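Local coordinates for protein contact-dependent inhibitor A (Escherichia coli NC101, PDB 5I4Q) that is the toxin domain of a contact-dependent growth inhibition effector, probably delivered into neighbouring bacteria to block their growth and neutralised by its cognate immunity protein CdiI, at residues Lys26-Tyr29 with Glu30-Glu34. Sequence-based numbering, arbitrary orientation.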
# COMPACT_ATOMS: atom_id res chain seq x y z
N LYS A 26 -29.98 2.85 -16.52
CA LYS A 26 -29.88 3.55 -15.26
C LYS A 26 -28.85 2.90 -14.36
O LYS A 26 -28.00 3.58 -13.81
CB LYS A 26 -31.25 3.57 -14.54
CG LYS A 26 -31.32 4.46 -13.30
CD LYS A 26 -32.51 4.12 -12.39
CE LYS A 26 -32.49 4.93 -11.09
NZ LYS A 26 -31.57 4.35 -10.07
N SER A 27 -28.96 1.61 -14.15
CA SER A 27 -28.14 1.01 -13.11
C SER A 27 -26.72 0.88 -13.62
O SER A 27 -25.79 1.11 -12.86
CB SER A 27 -28.70 -0.34 -12.64
OG SER A 27 -28.69 -1.24 -13.73
N TYR A 28 -26.53 0.56 -14.90
CA TYR A 28 -25.16 0.38 -15.38
C TYR A 28 -24.42 1.72 -15.31
O TYR A 28 -23.30 1.80 -14.80
CB TYR A 28 -25.10 -0.26 -16.76
CG TYR A 28 -23.72 -0.67 -17.16
CD1 TYR A 28 -22.93 -1.46 -16.31
CD2 TYR A 28 -23.21 -0.33 -18.39
CE1 TYR A 28 -21.64 -1.85 -16.66
CE2 TYR A 28 -21.91 -0.69 -18.75
CZ TYR A 28 -21.13 -1.45 -17.91
OH TYR A 28 -19.85 -1.80 -18.30
N TYR A 29 -25.11 2.79 -15.71
CA TYR A 29 -24.55 4.12 -15.65
C TYR A 29 -24.07 4.46 -14.24
O TYR A 29 -22.94 4.92 -14.04
CB TYR A 29 -25.57 5.16 -16.12
CG TYR A 29 -25.03 6.57 -16.15
CD1 TYR A 29 -24.23 7.00 -17.18
CD2 TYR A 29 -25.35 7.47 -15.16
CE1 TYR A 29 -23.74 8.30 -17.22
CE2 TYR A 29 -24.88 8.80 -15.20
CZ TYR A 29 -24.10 9.22 -16.24
OH TYR A 29 -23.61 10.54 -16.27
N GLU A 30 -24.91 4.21 -13.27
CA GLU A 30 -24.57 4.59 -11.90
C GLU A 30 -23.46 3.73 -11.34
O GLU A 30 -22.62 4.20 -10.54
CB GLU A 30 -25.85 4.54 -11.04
CG GLU A 30 -26.80 5.62 -11.53
CD GLU A 30 -28.21 5.60 -10.92
OE1 GLU A 30 -28.49 4.71 -10.11
OE2 GLU A 30 -29.03 6.49 -11.27
N LYS A 31 -23.45 2.47 -11.78
CA LYS A 31 -22.47 1.51 -11.31
C LYS A 31 -21.07 1.93 -11.73
O LYS A 31 -20.15 1.85 -10.97
CB LYS A 31 -22.76 0.14 -11.90
CG LYS A 31 -21.94 -0.99 -11.31
CD LYS A 31 -22.08 -2.27 -12.15
CE LYS A 31 -21.11 -3.33 -11.66
NZ LYS A 31 -21.38 -4.72 -12.11
N LEU A 32 -20.93 2.39 -12.96
CA LEU A 32 -19.65 2.81 -13.48
C LEU A 32 -19.08 3.97 -12.70
O LEU A 32 -18.00 3.88 -12.18
CB LEU A 32 -19.80 3.12 -14.96
CG LEU A 32 -19.92 1.91 -15.89
CD1 LEU A 32 -20.21 2.40 -17.29
CD2 LEU A 32 -18.67 1.09 -16.01
N TRP A 33 -19.85 5.01 -12.46
CA TRP A 33 -19.33 6.10 -11.58
C TRP A 33 -18.99 5.61 -10.17
O TRP A 33 -18.00 5.97 -9.59
CB TRP A 33 -20.38 7.18 -11.43
CG TRP A 33 -20.52 8.05 -12.67
CD1 TRP A 33 -21.34 7.83 -13.75
CD2 TRP A 33 -19.88 9.31 -12.89
NE1 TRP A 33 -21.22 8.91 -14.64
CE2 TRP A 33 -20.34 9.82 -14.11
CE3 TRP A 33 -18.97 10.05 -12.16
CZ2 TRP A 33 -19.89 11.02 -14.62
CZ3 TRP A 33 -18.53 11.28 -12.67
CH2 TRP A 33 -18.99 11.73 -13.89
N GLU A 34 -19.82 4.75 -9.63
CA GLU A 34 -19.65 4.25 -8.30
C GLU A 34 -18.42 3.39 -8.19
O GLU A 34 -17.79 3.42 -7.21
CB GLU A 34 -20.89 3.48 -7.88
CG GLU A 34 -21.03 3.31 -6.38
CD GLU A 34 -22.30 2.53 -6.03
OE1 GLU A 34 -23.04 2.12 -6.96
OE2 GLU A 34 -22.55 2.31 -4.81
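K26 and E30 meet one turn apart on the alpha-helix 26-34, and the i to i+4 spacing also brings Y28 to L32 and Y29 to W33 on this short helix, which follows strand 22-25 of the antiparallel three-stranded sheet. The K26 chain is bent at its last torsion (chi4 -80°), which turns NZ back to E30 OE1 at 3.1 Å. This salt bridge uses the syn side of the carboxylate, with NZ somewhat out of its plane; the other oxygen, OE2, is hydrogen-bonded to the hydroxyl of Y17. The backbone hydrogen bond from E30 N to K26 O, 3.2 Å, closes the same turn. S27 contributes through its carbonyl, S27 O accepting from K31 N at 2.9 Å, while the amine of K31 reaches S59 of the immunity protein, Contact-dependent inhibitor I. Y28 offers one ring face to L32: L32 CD1 sits 4.1 Å from the centroid of the Y28 ring, 23° off the normal, evidence for a CH-pi contact. The hydroxyl of Y28 is hydrogen-bonded to the backbone N of I86, and L32 also packs on I86, tying this side of the helix to strand 82-88. Y29 carries its ring anti to the backbone N, alongside the W33 side chain, and both residues pack on P40 at the start of helix 40-48. The Y29 hydroxyl is hydrogen-bonded to an acidic side chain of another protein's chain, and the W33 ring meets an aromatic side chain of that chain, placing this face of the helix at an interface. In the edge-to-face pair, planes at 61°, the edge of the W33 indole points at the face of the Y29 ring, and W33 NE1 approaches Y29 CZ to 3.3 Å.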